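Local atomic coordinates of ATP-dependent Clp protease proteolytic subunit (Plasmodium falciparum, PDB entry 4GM2), a protein that forms the catalytically inactive, ClpP-like subunit of the caseinolytic protease complex of the apicoplast and probably assists ATP-dependent proteolysis within that assembly. Residues 69-73 against 74-78; 80-83 against 84-88; 33-36 against 37-40; 123-126 against 127-131. One frame throughout, in Å; residues are numbered along the deposited sequence.

Interaction 1. Residues 69-73 against 74-78; sequences GDIDN and NKIIN
The backbone N of Asp72 reaches the O of Lys75 at 2.8 Å and ties together the neck of a tight two-stranded hairpin. At its tip Asn73 and Asn74 occupy the central positions of a type I' beta turn. Both have positive phi, a backbone shape that asparagine tolerates better than most residues. The return bond is weak, with Lys75 N 3.4 Å from Asp72 O. Further back the O of Asp70 receives the N of Ile77 at 2.9 Å. Between these bonds Ile71 and Ile76 form a non-hydrogen-bonded antiparallel pair, CG2 of Ile71 lying 3.8 Å from CG1 of Ile76 as the branched chains pass at a slant. Ile77 turns the other way: with chi1 of 47° its CG1 is turned back to 3.3 Å from Asp70 O, and CG2, anti to the carbonyl carbon, rests 3.8 Å from CB of Asp72. At the open end Asp70 OD2 bonds to Tyr137 OH, and Asn78 OD1 takes the N of Asn80. The hairpin follows strand 61-67 of the ClpP-like fold, where active relatives usually carry the glycine-rich segment of the oxyanion hole. Backbone bonds thus set its shape, while side-chain amide and carboxylate groups at its base anchor it.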
loop_
_atom_site.group_PDB
_atom_site.type_symbol
_atom_site.label_atom_id
_atom_site.label_comp_id
_atom_site.label_asym_id
_atom_site.label_seq_id
_atom_site.Cartn_x
_atom_site.Cartn_y
_atom_site.Cartn_z
ATOM N N GLY A 69 -27.342 -10.929 1.133
ATOM C CA GLY A 69 -28.049 -9.851 0.450
ATOM C C GLY A 69 -27.645 -8.473 0.924
ATOM O O GLY A 69 -26.456 -8.169 1.017
ATOM N N ASP A 70 -28.640 -7.643 1.227
ATOM C CA ASP A 70 -28.405 -6.268 1.677
ATOM C C ASP A 70 -28.425 -6.107 3.196
ATOM O O ASP A 70 -28.336 -4.988 3.701
ATOM C CB ASP A 70 -29.405 -5.301 1.032
ATOM C CG ASP A 70 -30.845 -5.570 1.448
ATOM O OD1 ASP A 70 -31.162 -6.708 1.858
ATOM O OD2 ASP A 70 -31.665 -4.632 1.352
ATOM N N ILE A 71 -28.556 -7.217 3.920
ATOM C CA ILE A 71 -28.476 -7.182 5.385
ATOM C C ILE A 71 -27.228 -7.894 5.908
ATOM O O ILE A 71 -26.714 -8.831 5.288
ATOM C CB ILE A 71 -29.762 -7.707 6.094
ATOM C CG1 ILE A 71 -30.070 -9.166 5.730
ATOM C CG2 ILE A 71 -30.956 -6.810 5.794
ATOM C CD1 ILE A 71 -29.603 -10.177 6.758
ATOM N N ASP A 72 -26.743 -7.420 7.050
ATOM C CA ASP A 72 -25.585 -8.005 7.703
ATOM C C ASP A 72 -25.648 -7.716 9.199
ATOM O O ASP A 72 -25.446 -6.576 9.625
ATOM C CB ASP A 72 -24.293 -7.459 7.092
ATOM C CG ASP A 72 -23.058 -8.072 7.707
ATOM O OD1 ASP A 72 -23.088 -9.279 8.024
ATOM O OD2 ASP A 72 -22.060 -7.345 7.880
ATOM N N ASN A 73 -25.925 -8.759 9.982
ATOM C CA ASN A 73 -26.200 -8.631 11.416
ATOM C C ASN A 73 -27.321 -7.636 11.696
ATOM O O ASN A 73 -27.095 -6.588 12.305
ATOM C CB ASN A 73 -24.934 -8.267 12.204
ATOM C CG ASN A 73 -24.019 -9.453 12.419
ATOM O OD1 ASN A 73 -23.623 -10.131 11.468
ATOM N ND2 ASN A 73 -23.673 -9.710 13.676
ATOM N N ASN A 74 -28.518 -7.971 11.218
ATOM C CA ASN A 74 -29.736 -7.165 11.401
ATOM C C ASN A 74 -29.695 -5.739 10.843
ATOM O O ASN A 74 -30.726 -5.062 10.799
ATOM C CB ASN A 74 -30.173 -7.150 12.873
ATOM C CG ASN A 74 -30.522 -8.531 13.394
ATOM O OD1 ASN A 74 -31.071 -9.362 12.669
ATOM N ND2 ASN A 74 -30.211 -8.781 14.663
ATOM N N LYS A 75 -28.516 -5.290 10.417
ATOM C CA LYS A 75 -28.355 -3.946 9.863
ATOM C C LYS A 75 -28.344 -3.979 8.341
ATOM O O LYS A 75 -27.723 -4.852 7.728
ATOM C CB LYS A 75 -27.075 -3.272 10.384
ATOM C CG LYS A 75 -26.886 -3.281 11.899
ATOM C CD LYS A 75 -27.922 -2.439 12.631
ATOM C CE LYS A 75 -27.861 -2.680 14.132
ATOM N NZ LYS A 75 -29.013 -2.060 14.844
ATOM N N ILE A 76 -29.045 -3.025 7.739
ATOM C CA ILE A 76 -29.028 -2.850 6.297
ATOM C C ILE A 76 -27.713 -2.183 5.903
ATOM O O ILE A 76 -27.386 -1.093 6.381
ATOM C CB ILE A 76 -30.265 -2.061 5.807
ATOM C CG1 ILE A 76 -31.458 -3.008 5.677
ATOM C CG2 ILE A 76 -30.005 -1.390 4.465
ATOM C CD1 ILE A 76 -32.802 -2.314 5.620
ATOM N N ILE A 77 -26.957 -2.865 5.045
ATOM C CA ILE A 77 -25.636 -2.397 4.622
ATOM C C ILE A 77 -25.665 -1.725 3.250
ATOM O O ILE A 77 -24.646 -1.225 2.769
ATOM C CB ILE A 77 -24.574 -3.527 4.661
ATOM C CG1 ILE A 77 -25.091 -4.820 4.010
ATOM C CG2 ILE A 77 -24.147 -3.796 6.096
ATOM C CD1 ILE A 77 -25.045 -4.840 2.493
ATOM N N ASN A 78 -26.840 -1.727 2.627
ATOM C CA ASN A 78 -27.043 -1.073 1.344
ATOM C C ASN A 78 -28.445 -0.493 1.274
ATOM O O ASN A 78 -29.438 -1.230 1.212
ATOM C CB ASN A 78 -26.804 -2.055 0.189
ATOM C CG ASN A 78 -26.638 -1.360 -1.155
ATOM O OD1 ASN A 78 -27.029 -0.205 -1.331
ATOM N ND2 ASN A 78 -26.051 -2.071 -2.116
#

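Interaction 2. Residues 80-83 against 84-88; sequences NGIT and DVISI
Ile86 packs back against Ile82, one turn earlier in the first part of the helix 81-94. Its CB lies 3.5 Å from Ile82 O, roughly as near as it lies to Thr83 O. CG1, placed beside the backbone N and anti to the carbonyl carbon (chi1 -71°), continues alongside the Ile82 carbonyl. At the tip CD1 meets CG2 of Ile82 at 3.9 Å, an apolar contact one helical turn apart, on the side that faces helix 148-170. The backbone beneath is regular: N of Ile86 bonds to O of Ile82 at 2.9 Å, and equivalent bonds join Val85 to Gly81 and Ser87 to Thr83.

The beginning of the helix is organised round one oxygen. Asn80, at the N-cap position, makes no capping bond with its side chain, but its backbone accepts the N of Asp84 and OG1 of Thr83, each 3.0 Å from Asn80 O. The hydroxyl comes from above the carbonyl plane, and threonine suits the place because OG1, held between N and the carbonyl carbon (chi1 51°), folds back over the first turn. Asp84 OD2 bonds to Asn78 ND2, and the nearby helix start would probably favour its negative charge. Ser87 OG instead bonds to Leu104 O of a neighbouring subunit, and Asn80 ND2 to Asn73 OD1 of that same subunit. Within the chain, Ile82 and Val85 pack on helix 110-116, Ile86 on helix 148-170 and Ile88 on helix 39-55, so the helix start is packed among three helices of its own chain, with another flank against the neighbouring subunit.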
loop_
_atom_site.group_PDB
_atom_site.type_symbol
_atom_site.label_atom_id
_atom_site.label_comp_id
_atom_site.label_asym_id
_atom_site.label_seq_id
_atom_site.Cartn_x
_atom_site.Cartn_y
_atom_site.Cartn_z
ATOM N N ASN A 80 -29.653 1.083 -1.143
ATOM C CA ASN A 80 -30.121 0.977 -2.523
ATOM C C ASN A 80 -29.974 -0.433 -3.095
ATOM O O ASN A 80 -29.859 -0.618 -4.312
ATOM C CB ASN A 80 -29.402 2.014 -3.382
ATOM C CG ASN A 80 -29.638 3.428 -2.888
ATOM O OD1 ASN A 80 -30.763 3.925 -2.922
ATOM N ND2 ASN A 80 -28.582 4.077 -2.409
ATOM N N GLY A 81 -30.000 -1.417 -2.196
ATOM C CA GLY A 81 -29.839 -2.827 -2.537
ATOM C C GLY A 81 -30.761 -3.333 -3.629
ATOM O O GLY A 81 -30.303 -3.945 -4.591
ATOM N N ILE A 82 -32.057 -3.063 -3.486
ATOM C CA ILE A 82 -33.076 -3.554 -4.422
ATOM C C ILE A 82 -32.891 -3.032 -5.859
ATOM O O ILE A 82 -32.966 -3.804 -6.819
ATOM C CB ILE A 82 -34.507 -3.270 -3.904
ATOM C CG1 ILE A 82 -34.697 -3.895 -2.518
ATOM C CG2 ILE A 82 -35.551 -3.834 -4.858
ATOM C CD1 ILE A 82 -35.879 -3.363 -1.733
ATOM N N THR A 83 -32.646 -1.732 -6.006
ATOM C CA THR A 83 -32.411 -1.154 -7.329
ATOM C C THR A 83 -31.073 -1.607 -7.892
ATOM O O THR A 83 -30.932 -1.742 -9.109
ATOM C CB THR A 83 -32.443 0.381 -7.324
ATOM O OG1 THR A 83 -31.576 0.865 -6.295
ATOM C CG2 THR A 83 -33.855 0.892 -7.098
ATOM N N ASP A 84 -30.101 -1.829 -7.005
ATOM C CA ASP A 84 -28.785 -2.328 -7.396
ATOM C C ASP A 84 -28.891 -3.696 -8.047
ATOM O O ASP A 84 -28.286 -3.936 -9.091
ATOM C CB ASP A 84 -27.839 -2.401 -6.194
ATOM C CG ASP A 84 -27.176 -1.071 -5.879
ATOM O OD1 ASP A 84 -27.375 -0.097 -6.641
ATOM O OD2 ASP A 84 -26.447 -1.004 -4.863
ATOM N N VAL A 85 -29.664 -4.588 -7.428
ATOM C CA VAL A 85 -29.865 -5.927 -7.970
ATOM C C VAL A 85 -30.760 -5.883 -9.215
ATOM O O VAL A 85 -30.540 -6.649 -10.153
ATOM C CB VAL A 85 -30.345 -6.940 -6.897
ATOM C CG1 VAL A 85 -31.819 -6.765 -6.575
ATOM C CG2 VAL A 85 -30.082 -8.363 -7.352
ATOM N N ILE A 86 -31.742 -4.977 -9.231
ATOM C CA ILE A 86 -32.562 -4.749 -10.427
ATOM C C ILE A 86 -31.661 -4.311 -11.578
ATOM O O ILE A 86 -31.846 -4.737 -12.727
ATOM C CB ILE A 86 -33.682 -3.699 -10.205
ATOM C CG1 ILE A 86 -34.790 -4.259 -9.304
ATOM C CG2 ILE A 86 -34.302 -3.279 -11.534
ATOM C CD1 ILE A 86 -35.733 -3.204 -8.751
ATOM N N SER A 87 -30.691 -3.457 -11.261
ATOM C CA SER A 87 -29.705 -3.030 -12.240
ATOM C C SER A 87 -28.850 -4.176 -12.750
ATOM O O SER A 87 -28.613 -4.256 -13.949
ATOM C CB SER A 87 -28.820 -1.925 -11.690
ATOM O OG SER A 87 -29.366 -0.675 -12.042
ATOM N N ILE A 88 -28.402 -5.051 -11.848
ATOM C CA ILE A 88 -27.564 -6.195 -12.218
ATOM C C ILE A 88 -28.304 -7.168 -13.144
ATOM O O ILE A 88 -27.794 -7.526 -14.214
ATOM C CB ILE A 88 -27.012 -6.938 -10.979
ATOM C CG1 ILE A 88 -26.061 -6.034 -10.187
ATOM C CG2 ILE A 88 -26.288 -8.210 -11.392
ATOM C CD1 ILE A 88 -25.855 -6.459 -8.747
#

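Interaction 3. Residues 33-36 against 37-40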
loop_
_atom_site.group_PDB
_atom_site.type_symbol
_atom_site.label_atom_id
_atom_site.label_comp_id
_atom_site.label_asym_id
_atom_site.label_seq_id
_atom_site.Cartn_x
_atom_site.Cartn_y
_atom_site.Cartn_z
ATOM N N LEU A 33 -19.569 -13.690 -5.754
ATOM C CA LEU A 33 -20.180 -12.879 -4.701
ATOM C C LEU A 33 -20.130 -13.673 -3.409
ATOM O O LEU A 33 -20.801 -14.698 -3.283
ATOM C CB LEU A 33 -21.622 -12.496 -5.048
ATOM C CG LEU A 33 -22.485 -11.859 -3.941
ATOM C CD1 LEU A 33 -21.875 -10.573 -3.403
ATOM C CD2 LEU A 33 -23.907 -11.608 -4.423
ATOM N N SER A 34 -19.323 -13.203 -2.461
ATOM C CA SER A 34 -19.075 -13.941 -1.221
ATOM C C SER A 34 -19.199 -13.062 0.012
ATOM O O SER A 34 -18.532 -13.298 1.019
ATOM C CB SER A 34 -17.688 -14.571 -1.258
ATOM O OG SER A 34 -16.703 -13.577 -1.464
ATOM N N SER A 35 -20.057 -12.050 -0.076
ATOM C CA SER A 35 -20.259 -11.093 1.002
ATOM C C SER A 35 -21.642 -10.462 0.868
ATOM O O SER A 35 -22.330 -10.693 -0.126
ATOM C CB SER A 35 -19.186 -10.004 0.935
ATOM O OG SER A 35 -19.332 -9.233 -0.243
ATOM N N PRO A 36 -22.061 -9.663 1.866
ATOM C CA PRO A 36 -23.229 -8.804 1.665
ATOM C C PRO A 36 -23.024 -7.894 0.454
ATOM O O PRO A 36 -21.894 -7.512 0.161
ATOM C CB PRO A 36 -23.262 -7.965 2.942
ATOM C CG PRO A 36 -22.633 -8.831 3.973
ATOM C CD PRO A 36 -21.591 -9.643 3.264
ATOM N N ILE A 37 -24.097 -7.556 -0.253
ATOM C CA ILE A 37 -23.966 -6.702 -1.435
ATOM C C ILE A 37 -23.925 -5.223 -1.032
ATOM O O ILE A 37 -24.935 -4.514 -1.105
ATOM C CB ILE A 37 -25.064 -6.977 -2.497
ATOM C CG1 ILE A 37 -25.289 -8.484 -2.662
ATOM C CG2 ILE A 37 -24.697 -6.332 -3.834
ATOM C CD1 ILE A 37 -26.400 -8.842 -3.623
ATOM N N TYR A 38 -22.746 -4.781 -0.591
ATOM C CA TYR A 38 -22.476 -3.369 -0.303
ATOM C C TYR A 38 -22.534 -2.550 -1.596
ATOM O O TYR A 38 -22.400 -3.113 -2.684
ATOM C CB TYR A 38 -21.086 -3.203 0.315
ATOM C CG TYR A 38 -20.839 -4.000 1.574
ATOM C CD1 TYR A 38 -20.129 -5.199 1.531
ATOM C CD2 TYR A 38 -21.293 -3.547 2.814
ATOM C CE1 TYR A 38 -19.893 -5.934 2.681
ATOM C CE2 TYR A 38 -21.060 -4.273 3.971
ATOM C CZ TYR A 38 -20.363 -5.465 3.897
ATOM O OH TYR A 38 -20.129 -6.190 5.039
ATOM N N PRO A 39 -22.714 -1.215 -1.484
ATOM C CA PRO A 39 -22.725 -0.342 -2.667
ATOM C C PRO A 39 -21.590 -0.616 -3.661
ATOM O O PRO A 39 -21.832 -0.637 -4.870
ATOM C CB PRO A 39 -22.586 1.058 -2.068
ATOM C CG PRO A 39 -23.238 0.948 -0.730
ATOM C CD PRO A 39 -23.057 -0.471 -0.254
ATOM N N HIS A 40 -20.378 -0.842 -3.156
ATOM C CA HIS A 40 -19.216 -1.084 -4.014
ATOM C C HIS A 40 -19.188 -2.463 -4.622
ATOM O O HIS A 40 -18.542 -2.676 -5.653
ATOM C CB HIS A 40 -17.917 -0.812 -3.262
ATOM C CG HIS A 40 -17.657 -1.766 -2.128
ATOM N ND1 HIS A 40 -16.952 -2.901 -2.287
ATOM C CD2 HIS A 40 -18.029 -1.718 -0.785
ATOM C CE1 HIS A 40 -16.874 -3.550 -1.109
ATOM N NE2 HIS A 40 -17.535 -2.825 -0.191
#
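Pro36 and Tyr38 flank an inverse gamma turn centred on Ile37, in the connection that leads from strand 30-33 of the parallel sheet into helix 39-55. The polar part of the contact is slight: N of Tyr38 bonds to O of Pro36 at 3.0 Å, but the bond is bent to 136° and weak, as expected where a turn closes over only three residues. Proline suits the first place because its ring restricts the backbone entering the turn. A second proline, Pro39, opens the helix after Tyr38 at the N-cap, a position where the missing N-H costs no helix bond.

Apolar packing serves the inner side. Leu33 and Ile37 are both buried, and their chains cross at about a right angle, with CD2 of Leu33 3.8 Å from CD1 of Ile37. Leucine reaches this far because its CG stands anti to the backbone N (chi1 169°). Beyond these segments the same two residues pack on helix 110-116, Leu33 against Leu114 and Ile37 against Ile110.

The aromatic part lies on the other side of the turn, where Tyr38 and Pro36 run side by side and point the same way, both also touching Asp72. The proline ring reaches along the tyrosine as far as the phenolic hydroxyl, with CG 3.8 Å from OH. A CH-pi contact completes the pair: Pro36 CB sits over one face of the Tyr38 ring, 4.2 Å from its centroid and offset toward the rim.

Interaction 4. Residues 123-126 against 127-131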
loop_
_atom_site.group_PDB
_atom_site.type_symbol
_atom_site.label_atom_id
_atom_site.label_comp_id
_atom_site.label_asym_id
_atom_site.label_seq_id
_atom_site.Cartn_x
_atom_site.Cartn_y
_atom_site.Cartn_z
ATOM N N ARG A 123 -29.260 -22.611 -13.324
ATOM C CA ARG A 123 -29.218 -22.099 -11.964
ATOM C C ARG A 123 -29.000 -23.278 -11.017
ATOM O O ARG A 123 -29.867 -24.143 -10.864
ATOM C CB ARG A 123 -30.506 -21.350 -11.631
ATOM C CG ARG A 123 -30.787 -20.176 -12.557
ATOM C CD ARG A 123 -32.193 -19.634 -12.356
ATOM N NE ARG A 123 -33.226 -20.607 -12.707
ATOM C CZ ARG A 123 -34.527 -20.425 -12.508
ATOM N NH1 ARG A 123 -34.974 -19.304 -11.959
ATOM N NH2 ARG A 123 -35.386 -21.369 -12.859
ATOM N N PHE A 124 -27.826 -23.303 -10.395
ATOM C CA PHE A 124 -27.378 -24.445 -9.606
ATOM C C PHE A 124 -27.278 -24.112 -8.127
ATOM O O PHE A 124 -27.170 -22.946 -7.747
ATOM C CB PHE A 124 -26.016 -24.937 -10.112
ATOM C CG PHE A 124 -25.972 -25.192 -11.593
ATOM C CD1 PHE A 124 -26.457 -26.383 -12.123
ATOM C CD2 PHE A 124 -25.449 -24.241 -12.458
ATOM C CE1 PHE A 124 -26.420 -26.618 -13.487
ATOM C CE2 PHE A 124 -25.406 -24.472 -13.821
ATOM C CZ PHE A 124 -25.894 -25.661 -14.338
ATOM N N SER A 125 -27.308 -25.150 -7.299
ATOM C CA SER A 125 -27.110 -25.007 -5.866
ATOM C C SER A 125 -26.381 -26.213 -5.282
ATOM O O SER A 125 -26.504 -27.329 -5.788
ATOM C CB SER A 125 -28.449 -24.820 -5.156
ATOM O OG SER A 125 -28.268 -24.803 -3.752
ATOM N N LEU A 126 -25.618 -25.973 -4.219
ATOM C CA LEU A 126 -25.000 -27.049 -3.454
ATOM C C LEU A 126 -26.040 -27.701 -2.543
ATOM O O LEU A 126 -27.107 -27.134 -2.299
ATOM C CB LEU A 126 -23.812 -26.535 -2.632
ATOM C CG LEU A 126 -22.580 -25.991 -3.372
ATOM C CD1 LEU A 126 -21.554 -25.479 -2.373
ATOM C CD2 LEU A 126 -21.943 -27.014 -4.306
ATOM N N LYS A 127 -25.711 -28.891 -2.048
ATOM C CA LYS A 127 -26.611 -29.707 -1.233
ATOM C C LYS A 127 -27.229 -28.963 -0.039
ATOM O O LYS A 127 -28.435 -29.061 0.199
ATOM C CB LYS A 127 -25.864 -30.955 -0.747
ATOM C CG LYS A 127 -26.761 -32.122 -0.374
ATOM C CD LYS A 127 -25.979 -33.221 0.327
ATOM C CE LYS A 127 -26.897 -34.369 0.709
ATOM N NZ LYS A 127 -26.208 -35.371 1.568
ATOM N N ASN A 128 -26.406 -28.212 0.691
ATOM C CA ASN A 128 -26.824 -27.605 1.960
ATOM C C ASN A 128 -27.119 -26.100 1.912
ATOM O O ASN A 128 -27.162 -25.432 2.948
ATOM C CB ASN A 128 -25.793 -27.914 3.051
ATOM C CG ASN A 128 -25.593 -29.404 3.258
ATOM O OD1 ASN A 128 -26.531 -30.131 3.572
ATOM N ND2 ASN A 128 -24.364 -29.863 3.085
ATOM N N SER A 129 -27.341 -25.576 0.710
ATOM C CA SER A 129 -27.550 -24.143 0.526
ATOM C C SER A 129 -28.936 -23.671 0.967
ATOM O O SER A 129 -29.904 -24.424 0.904
ATOM C CB SER A 129 -27.291 -23.753 -0.928
ATOM O OG SER A 129 -25.963 -24.076 -1.302
ATOM N N SER A 130 -29.012 -22.421 1.420
ATOM C CA SER A 130 -30.275 -21.809 1.834
ATOM C C SER A 130 -30.624 -20.608 0.975
ATOM O O SER A 130 -29.742 -19.895 0.484
ATOM C CB SER A 130 -30.213 -21.368 3.293
ATOM O OG SER A 130 -29.765 -22.423 4.118
ATOM N N PHE A 131 -31.923 -20.394 0.803
ATOM C CA PHE A 131 -32.440 -19.261 0.060
ATOM C C PHE A 131 -33.537 -18.599 0.874
ATOM O O PHE A 131 -34.265 -19.266 1.608
ATOM C CB PHE A 131 -33.002 -19.719 -1.284
ATOM C CG PHE A 131 -32.019 -20.476 -2.128
ATOM C CD1 PHE A 131 -31.832 -21.841 -1.943
ATOM C CD2 PHE A 131 -31.286 -19.827 -3.109
ATOM C CE1 PHE A 131 -30.923 -22.542 -2.719
ATOM C CE2 PHE A 131 -30.376 -20.524 -3.889
ATOM C CZ PHE A 131 -30.194 -21.883 -3.692
#
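Leu126 and Ser129 are the ends of a type I beta turn that carries the chain from strand 123-125 of the parallel sheet to strand 130-133 of the smaller mixed sheet. Lys127, exposed, and Asn128, at the subunit interface, fill its two central positions, where long or polar side chains are at home.

Hydrogen bonding centres on the O of Leu126. The N of Ser129 approaches it nearly straight, at 164°, but the separation of 3.4 Å makes the bond weak. Ser125 supports the same oxygen with its hydroxyl, OG donating at 3.0 Å in the carbonyl plane and on a lone pair. OG lies anti to its own backbone N (chi1 175°), which swings it forward to the next residue's carbonyl. Serine is apt here, being small enough for a buried corner yet able to help hold a turn.

Ser129 OG bonds to Cys103 O in strand 99-103, the neighbour of strand 123-125 in the parallel sheet. The CB of Asn128 is directed away from residues 123-126, and its ND2 bonds to Asp90 OD1 of a neighbouring subunit.

Van der Waals contacts fill the inner side. CB of Leu126 lies 3.5 Å from OG of Ser129, and Phe131, packed on Ile198 and Ala192, turns its ring edge toward Ser125. There the serine CB lies in the ring plane, 3.7 Å from Phe131 CZ.

How the interactions relate
Along the chain the order is interaction 3, then 1, 2 and 4. Interactions 1, 2 and 3 form one cluster, with centres 10 to 14 Å apart; 2 and 3 do not touch directly, but interaction 1 touches both. Gly69 O meets Ile37 N, and Asn78 reaches both Ile37 and Asp84, so that the hairpin joins the starts of helices 39-55 and 81-94. Interaction 4 stands apart, its centre about 22 Å from that of interaction 2, on the opposite side of the chain's centre. Yet between subunits of the seven-chain assembly these two regions meet, Ile86 of one subunit packing on Asn128 of its neighbour.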